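Local coordinates for type III effector NopAA (Sinorhizobium fredii USDA 257, PDB 6SDU), which hydrolyses xyloglucan as a secreted effector of a symbiotic bacterium and adopts the fold of glycosyl hydrolase family 12, at residues G101-V106 and E217-P222; W122-G127 and T181-S186; Q96-G101 and K225-N230. One frame throughout, in Å; residues are numbered along the deposited sequence.

Contact 1 (G101-V106 and E217-P222); sequences GGAWDV and EITSSP
Strand 103-106 runs antiparallel to 217-218, with Ala103 and Asp105 in hydrogen-bonded pairs, and a classic beta bulge sets Thr219 and Ser220 together opposite Ala103. The bulge is gripped through one acceptor: Ala103 O receives Thr219 N at 2.7 Å and Ser220 N at 2.9 Å, the second lying in the carbonyl plane on a lone pair. In return Ala103 N donates to Ser220 O at 2.8 Å, almost straight at 175°. Gly102 passes its CA 3.4 Å from the same Ser220 O. On the Ala103 face, Asp105 and Glu217 bring their carboxylates together with the planes 85° apart, and Asp105 OD1 stands 2.7 Å from Glu217 OE1. The first torsion of Asp105 (57°) sets CG between the backbone N and the carbonyl carbon, turning the acid toward Glu217. The other oxygen, Glu217 OE2, hydrogen-bonds O2 of the bound glucose unit, so Glu217 belongs to the sugar site while Asp105 stands behind it as a second-shell neighbour. A water lies between Asp105 OD2 and Thr219 OG1, near Glu217 O. On the other face the Trp104 ring leads away from the strand pair, and its NE1 donates in the ring plane to Gly101 O at 2.7 Å, tying the indole to the preceding loop. In the larger sheet, strand 117-125 flanks 103-112 on one side, with Trp122 and Tyr125 against Asp105, while strand 72-83 flanks 208-218 on the other; Trp104 meets Phe227 of the second sheet edge-to-face.

Contact 2 (W122-G127 and T181-S186); sequences WTNYTG and TSKTNS
Around the corner at Thr123 and Asn124, the chain meets the loop 181-186 at about 130° between end-to-end directions, joined by one backbone bond, Thr184 N to Thr123 O, of 3.1 Å. Lys183 carries most of the contact. Its chain runs extended across Asn124 and over one face of the Tyr125 ring, where CE sits 3.9 Å from the centroid in a CH-pi contact. Still over that face, NZ gives hydrogen bonds to Tyr125 O (2.7 Å), approaching above that carbonyl plane, and to Gly127 O (2.8 Å), nearly in line with the carbonyl; it also makes a cation-pi contact with the ring. The ammonium thus gathers two carbonyls of the turn that follows Tyr125. Asn124, crossing the lysine at about a right angle with CG anti to N (chi1 -161°), uses its ND2 to donate to Asn185 OD1 at 2.9 Å, the amide planes turned 51° apart, and a water joins the ND2 atoms of both asparagines. Tyr125 is fixed at its far end by its hydroxyl bond to Arg180 O. The contact joins the 181-186 loop to the end of strand 117-125 in the beta sandwich of glycosyl hydrolase family 12, at the side of the cleft where the sugar touches Trp122.

Contact 3 (Q96-G101 and K225-N230); sequences QEVPTG and KNFNFN
In the beta sandwich of this protein, strand 90-97 leaves the smaller sheet alongside strand 225-236, and this antiparallel pairing frays into a loop at Val98. The last full pair is Glu97 with Asn228, joined by Glu97 N to Asn228 O at 2.8 Å and Asn228 N to Glu97 O at 3.0 Å, both donors lying in the plane of the carbonyl they address. Gln96 and Phe229 form the adjoining non-hydrogen-bonded pair; their side chains lie side by side and point the same way, the amide standing 86° from the ring plane. The Gln96 amide is held from outside the pair, OE1 by the hydroxyl of Tyr214 and NE2 by Asn185. On the opposite face the extended Glu97 chain reaches Asn228, where ND2 makes a weak bond of 3.1 Å to OE1. Glu97 CG and CD pass 3.6 Å from Asn230 ND2, the side-chain amide plane being turned 85° from the carboxylate.

Beyond the paired residues the ring of Pro99 takes over. Its CD lies over one face of Phe227, 3.7 Å from the centroid in a CH-pi contact, offset toward the rim and nearest CE2. The Phe227 first torsion (-60°) places CG anti to the carbonyl carbon and swings the ring beneath the proline. Val98 CG1 adds a looser apolar touch on the same ring. At the end of the contact the Lys225 chain lies along Pro99, with CB 3.8 Å from its CG, and then runs by the carbonyl of Gly101. Proline has no N-H to give, so after Glu97 cohesion passes from backbone hydrogen bonds to ring packing, while the polar pairing of Glu97 stays on the more exposed face.

Overall arrangement
The three contacts illustrate how one sandwich fold changes its chemistry with place in the fold: within a sheet, at a strand end, or at a loop. Contact 1 is buried, within the larger sheet and at the sugar site, and combines a dense backbone ladder with an acid pair. Contact 3, in the smaller sheet, is partly buried, with more apolar packing and a polar outer face. Contact 2, also partly buried, lacks a strand ladder and depends mainly on side-chain bonds from a loop. All three touch: contacts 1 and 3 share Gly101, contacts 1 and 2 meet through backbone bonds of Val106, and Asn185 O with Gln96 N probably bonds contact 2 to contact 3.

Contact 1 (G101-V106 and E217-P222)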
ATOM      1  N   GLY A 101      -0.304 -14.730  10.565  1.00 35.11           N
ATOM      2  CA  GLY A 101      -1.742 -14.840  10.430  1.00 37.08           C
ATOM      3  C   GLY A 101      -2.508 -13.520  10.350  1.00 36.66           C
ATOM      4  O   GLY A 101      -1.955 -12.423  10.288  1.00 31.25           O
ATOM      5  N   GLY A 102      -3.831 -13.657  10.306  1.00 29.91           N
ATOM      6  CA  GLY A 102      -4.692 -12.496  10.197  1.00 23.78           C
ATOM      7  C   GLY A 102      -5.157 -12.282   8.770  1.00 29.48           C
ATOM      8  O   GLY A 102      -5.102 -13.172   7.912  1.00 29.20           O
ATOM      9  N   ALA A 103      -5.695 -11.084   8.537  1.00 23.49           N
ATOM     10  CA  ALA A 103      -6.157 -10.677   7.205  1.00 25.76           C
ATOM     11  C   ALA A 103      -5.610  -9.277   6.917  1.00 27.85           C
ATOM     12  O   ALA A 103      -6.053  -8.300   7.530  1.00 27.81           O
ATOM     13  CB  ALA A 103      -7.674 -10.723   7.122  1.00 21.32           C
ATOM     14  N   TRP A 104      -4.614  -9.182   6.026  1.00 27.57           N
ATOM     15  CA  TRP A 104      -3.957  -7.904   5.764  1.00 28.92           C
ATOM     16  C   TRP A 104      -3.170  -7.967   4.460  1.00 33.31           C
ATOM     17  O   TRP A 104      -2.936  -9.032   3.878  1.00 33.79           O
ATOM     18  CB  TRP A 104      -3.035  -7.500   6.929  1.00 27.63           C
ATOM     19  CG  TRP A 104      -2.160  -8.631   7.419  1.00 26.60           C
ATOM     20  CD1 TRP A 104      -2.406  -9.445   8.485  1.00 31.86           C
ATOM     21  CD2 TRP A 104      -0.908  -9.075   6.861  1.00 24.41           C
ATOM     22  NE1 TRP A 104      -1.391 -10.361   8.625  1.00 24.47           N
ATOM     23  CE2 TRP A 104      -0.463 -10.155   7.640  1.00 28.05           C
ATOM     24  CE3 TRP A 104      -0.126  -8.665   5.776  1.00 26.67           C
ATOM     25  CZ2 TRP A 104       0.743 -10.833   7.371  1.00 32.19           C
ATOM     26  CZ3 TRP A 104       1.058  -9.324   5.516  1.00 29.80           C
ATOM     27  CH2 TRP A 104       1.481 -10.400   6.300  1.00 27.22           C
ATOM     28  N   ASP A 105      -2.777  -6.790   3.996  1.00 33.82           N
ATOM     29  CA  ASP A 105      -1.909  -6.683   2.842  1.00 26.14           C
ATOM     30  C   ASP A 105      -0.984  -5.502   3.081  1.00 24.62           C
ATOM     31  O   ASP A 105      -1.430  -4.446   3.515  1.00 27.72           O
ATOM     32  CB  ASP A 105      -2.707  -6.547   1.553  1.00 25.62           C
ATOM     33  CG  ASP A 105      -3.653  -5.354   1.557  1.00 40.68           C
ATOM     34  OD1 ASP A 105      -3.244  -4.250   1.099  1.00 33.22           O
ATOM     35  OD2 ASP A 105      -4.820  -5.532   1.974  1.00 35.39           O
ATOM     36  N   VAL A 106       0.316  -5.734   2.929  1.00 24.92           N
ATOM     37  CA  VAL A 106       1.317  -4.684   2.996  1.00 21.21           C
ATOM     38  C   VAL A 106       1.403  -4.112   1.584  1.00 25.03           C
ATOM     39  O   VAL A 106       1.650  -4.861   0.633  1.00 29.60           O
ATOM     40  CB  VAL A 106       2.674  -5.244   3.465  1.00 21.90           C
ATOM     41  CG1 VAL A 106       3.721  -4.155   3.510  1.00 24.33           C
ATOM     42  CG2 VAL A 106       2.525  -5.869   4.853  1.00 25.42           C
ATOM     43  N   GLU A 217      -2.830  -2.425   5.105  1.00 30.82           N
ATOM     44  CA  GLU A 217      -4.286  -2.372   5.229  1.00 24.48           C
ATOM     45  C   GLU A 217      -4.702  -3.576   6.062  1.00 26.94           C
ATOM     46  O   GLU A 217      -4.604  -4.712   5.584  1.00 28.03           O
ATOM     47  CB  GLU A 217      -4.954  -2.441   3.858  1.00 26.58           C
ATOM     48  CG  GLU A 217      -4.665  -1.263   2.915  1.00 36.24           C
ATOM     49  CD  GLU A 217      -5.400  -1.381   1.588  1.00 38.34           C
ATOM     50  OE1 GLU A 217      -5.266  -2.439   0.899  1.00 40.73           O
ATOM     51  OE2 GLU A 217      -6.115  -0.418   1.237  1.00 43.72           O
ATOM     52  N   ILE A 218      -5.176  -3.350   7.289  1.00 26.09           N
ATOM     53  CA  ILE A 218      -5.492  -4.450   8.200  1.00 22.37           C
ATOM     54  C   ILE A 218      -6.988  -4.718   8.178  1.00 28.82           C
ATOM     55  O   ILE A 218      -7.803  -3.854   8.525  1.00 32.79           O
ATOM     56  CB  ILE A 218      -5.007  -4.160   9.624  1.00 21.25           C
ATOM     57  CG1 ILE A 218      -3.520  -3.861   9.604  1.00 21.49           C
ATOM     58  CG2 ILE A 218      -5.313  -5.360  10.558  1.00 29.86           C
ATOM     59  CD1 ILE A 218      -3.002  -3.391  10.901  1.00 16.18           C
ATOM     60  N   THR A 219      -7.352  -5.935   7.799  1.00 32.24           N
ATOM     61  CA  THR A 219      -8.734  -6.349   7.927  1.00 28.07           C
ATOM     62  C   THR A 219      -8.957  -7.073   9.251  1.00 25.13           C
ATOM     63  O   THR A 219      -9.952  -6.820   9.935  1.00 25.83           O
ATOM     64  CB  THR A 219      -9.151  -7.191   6.709  1.00 29.49           C
ATOM     65  OG1 THR A 219      -9.230  -6.329   5.557  1.00 36.14           O
ATOM     66  CG2 THR A 219     -10.524  -7.850   6.922  1.00 25.17           C
ATOM     67  N   SER A 220      -8.047  -7.961   9.638  1.00 30.84           N
ATOM     68  CA  SER A 220      -8.179  -8.677  10.904  1.00 30.44           C
ATOM     69  C   SER A 220      -6.793  -8.958  11.496  1.00 34.15           C
ATOM     70  O   SER A 220      -5.885  -9.374  10.772  1.00 32.88           O
ATOM     71  CB  SER A 220      -8.982  -9.957  10.655  1.00 27.20           C
ATOM     72  OG  SER A 220      -8.836 -10.905  11.686  1.00 50.41           O
ATOM     73  N   SER A 221      -6.619  -8.705  12.801  1.00 31.80           N
ATOM     74  CA  SER A 221      -5.387  -9.079  13.492  1.00 29.99           C
ATOM     75  C   SER A 221      -5.692  -9.400  14.952  1.00 27.41           C
ATOM     76  O   SER A 221      -5.052  -8.847  15.853  1.00 26.49           O
ATOM     77  CB  SER A 221      -4.339  -7.962  13.406  1.00 25.54           C
ATOM     78  OG  SER A 221      -4.803  -6.766  13.999  1.00 25.60           O
ATOM     79  N   PRO A 222      -6.626 -10.313  15.222  1.00 30.53           N
ATOM     80  CA  PRO A 222      -7.112 -10.498  16.595  1.00 35.52           C
ATOM     81  C   PRO A 222      -5.994 -10.978  17.510  1.00 36.93           C
ATOM     82  O   PRO A 222      -5.220 -11.873  17.158  1.00 30.16           O
ATOM     83  CB  PRO A 222      -8.206 -11.556  16.446  1.00 31.78           C
ATOM     84  CG  PRO A 222      -8.389 -11.739  14.967  1.00 31.11           C
ATOM     85  CD  PRO A 222      -7.126 -11.375  14.335  1.00 29.07           C
TER
HETATM   86  O   HOH W   1      -6.719  -5.778   4.655  1.00 25.82           O

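Contact 2 (W122-G127 and T181-S186)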
ATOM      1  N   TRP A 122       1.006  -4.504  -3.896  1.00 25.57           N
ATOM      2  CA  TRP A 122       0.978  -5.405  -2.733  1.00 29.88           C
ATOM      3  C   TRP A 122       2.263  -6.242  -2.696  1.00 30.64           C
ATOM      4  O   TRP A 122       2.476  -7.097  -3.559  1.00 33.99           O
ATOM      5  CB  TRP A 122      -0.245  -6.325  -2.798  1.00 29.59           C
ATOM      6  CG  TRP A 122      -1.619  -5.647  -2.671  1.00 31.13           C
ATOM      7  CD1 TRP A 122      -1.937  -4.343  -2.965  1.00 30.24           C
ATOM      8  CD2 TRP A 122      -2.841  -6.268  -2.239  1.00 26.04           C
ATOM      9  NE1 TRP A 122      -3.278  -4.111  -2.726  1.00 28.10           N
ATOM     10  CE2 TRP A 122      -3.853  -5.274  -2.278  1.00 29.43           C
ATOM     11  CE3 TRP A 122      -3.175  -7.564  -1.802  1.00 27.38           C
ATOM     12  CZ2 TRP A 122      -5.182  -5.535  -1.908  1.00 28.06           C
ATOM     13  CZ3 TRP A 122      -4.504  -7.828  -1.424  1.00 25.96           C
ATOM     14  CH2 TRP A 122      -5.485  -6.811  -1.476  1.00 32.60           C
ATOM     15  N   THR A 123       3.108  -6.022  -1.690  1.00 38.25           N
ATOM     16  CA  THR A 123       4.355  -6.787  -1.596  1.00 34.12           C
ATOM     17  C   THR A 123       4.202  -8.094  -0.819  1.00 35.80           C
ATOM     18  O   THR A 123       4.812  -9.093  -1.193  1.00 36.24           O
ATOM     19  CB  THR A 123       5.460  -5.945  -0.955  1.00 32.13           C
ATOM     20  OG1 THR A 123       5.092  -5.595   0.396  1.00 29.06           O
ATOM     21  CG2 THR A 123       5.723  -4.698  -1.789  1.00 27.96           C
ATOM     22  N   ASN A 124       3.462  -8.099   0.292  1.00 31.61           N
ATOM     23  CA  ASN A 124       3.227  -9.311   1.081  1.00 29.66           C
ATOM     24  C   ASN A 124       1.811  -9.195   1.630  1.00 34.47           C
ATOM     25  O   ASN A 124       1.370  -8.099   1.988  1.00 33.41           O
ATOM     26  CB  ASN A 124       4.253  -9.492   2.219  1.00 27.51           C
ATOM     27  CG  ASN A 124       4.313 -10.939   2.754  1.00 30.51           C
ATOM     28  OD1 ASN A 124       3.570 -11.832   2.319  1.00 28.00           O
ATOM     29  ND2 ASN A 124       5.193 -11.161   3.717  1.00 28.88           N
ATOM     30  N   TYR A 125       1.074 -10.299   1.613  1.00 34.74           N
ATOM     31  CA  TYR A 125      -0.340 -10.243   1.960  1.00 27.05           C
ATOM     32  C   TYR A 125      -0.783 -11.639   2.381  1.00 30.03           C
ATOM     33  O   TYR A 125      -0.057 -12.619   2.206  1.00 35.28           O
ATOM     34  CB  TYR A 125      -1.172  -9.683   0.793  1.00 25.18           C
ATOM     35  CG  TYR A 125      -0.788 -10.214  -0.596  1.00 31.35           C
ATOM     36  CD1 TYR A 125       0.346  -9.728  -1.280  1.00 36.54           C
ATOM     37  CD2 TYR A 125      -1.566 -11.168  -1.227  1.00 25.75           C
ATOM     38  CE1 TYR A 125       0.690 -10.206  -2.532  1.00 36.31           C
ATOM     39  CE2 TYR A 125      -1.231 -11.652  -2.484  1.00 35.25           C
ATOM     40  CZ  TYR A 125      -0.107 -11.178  -3.130  1.00 38.58           C
ATOM     41  OH  TYR A 125       0.205 -11.670  -4.367  1.00 32.82           O
ATOM     42  N   THR A 126      -1.964 -11.716   2.983  1.00 23.74           N
ATOM     43  CA  THR A 126      -2.461 -13.005   3.454  1.00 32.20           C
ATOM     44  C   THR A 126      -3.320 -13.738   2.437  1.00 26.99           C
ATOM     45  O   THR A 126      -3.729 -14.857   2.725  1.00 23.39           O
ATOM     46  CB  THR A 126      -3.299 -12.842   4.729  1.00 31.19           C
ATOM     47  OG1 THR A 126      -4.355 -11.905   4.475  1.00 25.49           O
ATOM     48  CG2 THR A 126      -2.454 -12.354   5.841  1.00 27.19           C
ATOM     49  N   GLY A 127      -3.723 -13.085   1.347  1.00 31.07           N
ATOM     50  CA  GLY A 127      -4.457 -13.714   0.262  1.00 29.83           C
ATOM     51  C   GLY A 127      -3.499 -14.252  -0.785  1.00 34.42           C
ATOM     52  O   GLY A 127      -2.316 -14.462  -0.515  1.00 39.27           O
ATOM     53  N   THR A 181       3.458 -11.653  -7.751  1.00 36.86           N
ATOM     54  CA  THR A 181       3.235 -13.088  -7.916  1.00 34.65           C
ATOM     55  C   THR A 181       4.073 -13.890  -6.940  1.00 37.71           C
ATOM     56  O   THR A 181       3.718 -15.029  -6.622  1.00 42.84           O
ATOM     57  CB  THR A 181       3.513 -13.527  -9.356  1.00 40.30           C
ATOM     58  OG1 THR A 181       4.876 -13.226  -9.709  1.00 39.97           O
ATOM     59  CG2 THR A 181       2.546 -12.819 -10.302  1.00 41.24           C
ATOM     60  N   SER A 182       5.231 -13.360  -6.540  1.00 36.52           N
ATOM     61  CA  SER A 182       6.033 -13.916  -5.457  1.00 44.72           C
ATOM     62  C   SER A 182       6.107 -12.885  -4.329  1.00 42.81           C
ATOM     63  O   SER A 182       6.618 -11.779  -4.526  1.00 41.58           O
ATOM     64  CB  SER A 182       7.430 -14.311  -5.951  1.00 46.96           C
ATOM     65  OG  SER A 182       8.087 -15.096  -4.978  1.00 51.99           O
ATOM     66  N   LYS A 183       5.579 -13.233  -3.159  1.00 46.12           N
ATOM     67  CA  LYS A 183       5.599 -12.312  -2.030  1.00 40.71           C
ATOM     68  C   LYS A 183       7.021 -12.151  -1.514  1.00 37.83           C
ATOM     69  O   LYS A 183       7.835 -13.078  -1.585  1.00 42.97           O
ATOM     70  CB  LYS A 183       4.705 -12.818  -0.906  1.00 38.53           C
ATOM     71  CG  LYS A 183       3.247 -13.003  -1.289  1.00 37.66           C
ATOM     72  CD  LYS A 183       2.546 -13.926  -0.278  1.00 32.61           C
ATOM     73  CE  LYS A 183       1.070 -14.081  -0.628  1.00 31.86           C
ATOM     74  NZ  LYS A 183       0.331 -14.700   0.499  1.00 39.68           N
ATOM     75  N   THR A 184       7.331 -10.952  -1.025  1.00 30.94           N
ATOM     76  CA  THR A 184       8.663 -10.658  -0.499  1.00 30.61           C
ATOM     77  C   THR A 184       8.543  -9.673   0.658  1.00 37.80           C
ATOM     78  O   THR A 184       7.548  -8.936   0.773  1.00 38.23           O
ATOM     79  CB  THR A 184       9.579 -10.100  -1.607  1.00 36.53           C
ATOM     80  OG1 THR A 184      10.956 -10.136  -1.185  1.00 43.68           O
ATOM     81  CG2 THR A 184       9.169  -8.658  -1.956  1.00 38.27           C
ATOM     82  N   ASN A 185       9.561  -9.680   1.537  1.00 31.22           N
ATOM     83  CA  ASN A 185       9.645  -8.723   2.641  1.00 34.78           C
ATOM     84  C   ASN A 185      10.768  -7.709   2.484  1.00 33.48           C
ATOM     85  O   ASN A 185      11.004  -6.916   3.408  1.00 39.38           O
ATOM     86  CB  ASN A 185       9.787  -9.440   3.992  1.00 29.21           C
ATOM     87  CG  ASN A 185       8.472 -10.048   4.460  1.00 30.45           C
ATOM     88  OD1 ASN A 185       7.413  -9.427   4.323  1.00 30.04           O
ATOM     89  ND2 ASN A 185       8.526 -11.263   5.008  1.00 30.09           N
ATOM     90  N   SER A 186      11.512  -7.750   1.387  1.00 36.47           N
ATOM     91  CA  SER A 186      12.489  -6.713   1.091  1.00 43.60           C
ATOM     92  C   SER A 186      12.648  -6.639  -0.420  1.00 45.28           C
ATOM     93  O   SER A 186      12.589  -7.663  -1.110  1.00 54.40           O
ATOM     94  CB  SER A 186      13.838  -6.972   1.776  1.00 44.64           C
ATOM     95  OG  SER A 186      14.526  -8.029   1.138  1.00 54.06           O
TER
HETATM   96  O   HOH W   2       6.609 -13.542   5.300  1.00 40.99           O

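Contact 3 (Q96-G101 and K225-N230)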
ATOM      1  N   GLN A  96      10.909  -5.235   5.628  1.00 34.28           N
ATOM      2  CA  GLN A  96       9.891  -5.344   6.670  1.00 35.41           C
ATOM      3  C   GLN A  96       9.909  -6.709   7.362  1.00 38.00           C
ATOM      4  O   GLN A  96      10.464  -7.687   6.860  1.00 37.08           O
ATOM      5  CB  GLN A  96       8.498  -5.079   6.095  1.00 32.22           C
ATOM      6  CG  GLN A  96       8.001  -6.206   5.169  1.00 30.53           C
ATOM      7  CD  GLN A  96       7.253  -5.686   3.971  1.00 30.80           C
ATOM      8  OE1 GLN A  96       7.194  -4.477   3.740  1.00 32.68           O
ATOM      9  NE2 GLN A  96       6.659  -6.600   3.200  1.00 29.57           N
ATOM     10  N   GLU A  97       9.300  -6.743   8.550  1.00 42.34           N
ATOM     11  CA  GLU A  97       9.051  -7.973   9.292  1.00 36.87           C
ATOM     12  C   GLU A  97       7.551  -8.040   9.580  1.00 39.64           C
ATOM     13  O   GLU A  97       6.995  -7.114  10.170  1.00 35.00           O
ATOM     14  CB  GLU A  97       9.853  -7.997  10.592  1.00 36.23           C
ATOM     15  CG  GLU A  97      11.378  -7.993  10.438  1.00 49.56           C
ATOM     16  CD  GLU A  97      12.101  -7.677  11.765  1.00 65.52           C
ATOM     17  OE1 GLU A  97      11.514  -6.980  12.620  1.00 68.09           O
ATOM     18  OE2 GLU A  97      13.254  -8.128  11.959  1.00 71.76           O
ATOM     19  N   VAL A  98       6.912  -9.129   9.177  1.00 34.74           N
ATOM     20  CA  VAL A  98       5.453  -9.234   9.181  1.00 35.75           C
ATOM     21  C   VAL A  98       5.071 -10.438  10.021  1.00 35.32           C
ATOM     22  O   VAL A  98       5.886 -11.354  10.231  1.00 34.39           O
ATOM     23  CB  VAL A  98       4.888  -9.355   7.743  1.00 36.40           C
ATOM     24  CG1 VAL A  98       5.225  -8.127   6.897  1.00 35.01           C
ATOM     25  CG2 VAL A  98       5.422 -10.607   7.079  1.00 41.31           C
ATOM     26  N   PRO A  99       3.848 -10.477  10.534  1.00 29.69           N
ATOM     27  CA  PRO A  99       3.355 -11.659  11.247  1.00 30.96           C
ATOM     28  C   PRO A  99       2.937 -12.697  10.212  1.00 33.06           C
ATOM     29  O   PRO A  99       3.033 -12.465   9.006  1.00 29.27           O
ATOM     30  CB  PRO A  99       2.147 -11.142  12.044  1.00 31.36           C
ATOM     31  CG  PRO A  99       1.667  -9.981  11.265  1.00 33.30           C
ATOM     32  CD  PRO A  99       2.845  -9.392  10.513  1.00 28.44           C
ATOM     33  N   THR A 100       2.504 -13.861  10.703  1.00 31.67           N
ATOM     34  CA  THR A 100       2.036 -14.943   9.840  1.00 42.04           C
ATOM     35  C   THR A 100       0.533 -14.897   9.539  1.00 42.39           C
ATOM     36  O   THR A 100       0.130 -15.055   8.380  1.00 47.41           O
ATOM     37  CB  THR A 100       2.394 -16.301  10.472  1.00 45.14           C
ATOM     38  OG1 THR A 100       3.816 -16.426  10.578  1.00 48.16           O
ATOM     39  CG2 THR A 100       1.868 -17.440   9.628  1.00 41.47           C
ATOM     40  N   GLY A 101      -0.304 -14.730  10.565  1.00 35.11           N
ATOM     41  CA  GLY A 101      -1.742 -14.840  10.430  1.00 37.08           C
ATOM     42  C   GLY A 101      -2.508 -13.520  10.350  1.00 36.66           C
ATOM     43  O   GLY A 101      -1.955 -12.423  10.288  1.00 31.25           O
ATOM     44  N   LYS A 225      -1.208  -7.859  16.218  1.00 25.62           N
ATOM     45  CA  LYS A 225      -0.131  -8.318  15.362  1.00 29.97           C
ATOM     46  C   LYS A 225       0.779  -7.134  15.060  1.00 36.92           C
ATOM     47  O   LYS A 225       0.310  -5.997  14.874  1.00 30.87           O
ATOM     48  CB  LYS A 225      -0.678  -8.976  14.093  1.00 36.00           C
ATOM     49  CG  LYS A 225      -1.008 -10.448  14.321  1.00 37.45           C
ATOM     50  CD  LYS A 225      -2.073 -10.960  13.411  1.00 39.02           C
ATOM     51  CE  LYS A 225      -2.281 -12.446  13.676  1.00 43.61           C
ATOM     52  NZ  LYS A 225      -2.096 -12.762  15.109  1.00 48.74           N
ATOM     53  N   ASN A 226       2.076  -7.424  14.962  1.00 31.57           N
ATOM     54  CA  ASN A 226       3.104  -6.404  14.866  1.00 31.01           C
ATOM     55  C   ASN A 226       3.687  -6.377  13.460  1.00 30.54           C
ATOM     56  O   ASN A 226       3.933  -7.433  12.867  1.00 28.80           O
ATOM     57  CB  ASN A 226       4.204  -6.684  15.894  1.00 28.13           C
ATOM     58  CG  ASN A 226       5.130  -5.504  16.081  1.00 35.58           C
ATOM     59  OD1 ASN A 226       4.696  -4.439  16.519  1.00 44.18           O
ATOM     60  ND2 ASN A 226       6.408  -5.688  15.793  1.00 30.19           N
ATOM     61  N   PHE A 227       3.919  -5.166  12.938  1.00 35.22           N
ATOM     62  CA  PHE A 227       4.545  -4.963  11.630  1.00 28.45           C
ATOM     63  C   PHE A 227       5.701  -3.991  11.796  1.00 27.18           C
ATOM     64  O   PHE A 227       5.497  -2.873  12.268  1.00 29.15           O
ATOM     65  CB  PHE A 227       3.544  -4.408  10.605  1.00 24.73           C
ATOM     66  CG  PHE A 227       2.351  -5.298  10.358  1.00 26.43           C
ATOM     67  CD1 PHE A 227       1.278  -5.292  11.235  1.00 28.53           C
ATOM     68  CD2 PHE A 227       2.294  -6.122   9.235  1.00 29.91           C
ATOM     69  CE1 PHE A 227       0.169  -6.093  11.002  1.00 27.13           C
ATOM     70  CE2 PHE A 227       1.196  -6.928   9.004  1.00 24.70           C
ATOM     71  CZ  PHE A 227       0.141  -6.929   9.899  1.00 28.42           C
ATOM     72  N   ASN A 228       6.911  -4.416  11.442  1.00 26.99           N
ATOM     73  CA  ASN A 228       8.089  -3.565  11.524  1.00 32.00           C
ATOM     74  C   ASN A 228       8.562  -3.187  10.126  1.00 37.69           C
ATOM     75  O   ASN A 228       8.792  -4.063   9.279  1.00 36.35           O
ATOM     76  CB  ASN A 228       9.244  -4.249  12.267  1.00 40.85           C
ATOM     77  CG  ASN A 228       8.925  -4.534  13.716  1.00 44.90           C
ATOM     78  OD1 ASN A 228       8.615  -3.624  14.478  1.00 44.27           O
ATOM     79  ND2 ASN A 228       9.034  -5.799  14.114  1.00 50.38           N
ATOM     80  N   PHE A 229       8.768  -1.898   9.902  1.00 35.06           N
ATOM     81  CA  PHE A 229       9.290  -1.431   8.626  1.00 28.60           C
ATOM     82  C   PHE A 229      10.681  -0.940   8.993  1.00 32.97           C
ATOM     83  O   PHE A 229      10.862   0.201   9.429  1.00 31.36           O
ATOM     84  CB  PHE A 229       8.372  -0.370   8.008  1.00 28.03           C
ATOM     85  CG  PHE A 229       6.973  -0.884   7.731  1.00 29.36           C
ATOM     86  CD1 PHE A 229       6.674  -1.530   6.542  1.00 35.73           C
ATOM     87  CD2 PHE A 229       5.970  -0.761   8.678  1.00 27.36           C
ATOM     88  CE1 PHE A 229       5.386  -2.018   6.291  1.00 37.71           C
ATOM     89  CE2 PHE A 229       4.678  -1.267   8.442  1.00 30.93           C
ATOM     90  CZ  PHE A 229       4.390  -1.900   7.257  1.00 27.07           C
ATOM     91  N   ASN A 230      11.676  -1.799   8.758  1.00 37.50           N
ATOM     92  CA  ASN A 230      13.029  -1.498   9.208  1.00 43.62           C
ATOM     93  C   ASN A 230      13.691  -0.497   8.295  1.00 42.87           C
ATOM     94  O   ASN A 230      14.522   0.302   8.745  1.00 43.84           O
ATOM     95  CB  ASN A 230      13.894  -2.757   9.234  1.00 44.47           C
ATOM     96  CG  ASN A 230      13.356  -3.803  10.148  1.00 52.11           C
ATOM     97  OD1 ASN A 230      12.944  -3.504  11.273  1.00 60.24           O
ATOM     98  ND2 ASN A 230      13.377  -5.055   9.695  1.00 54.44           N
TER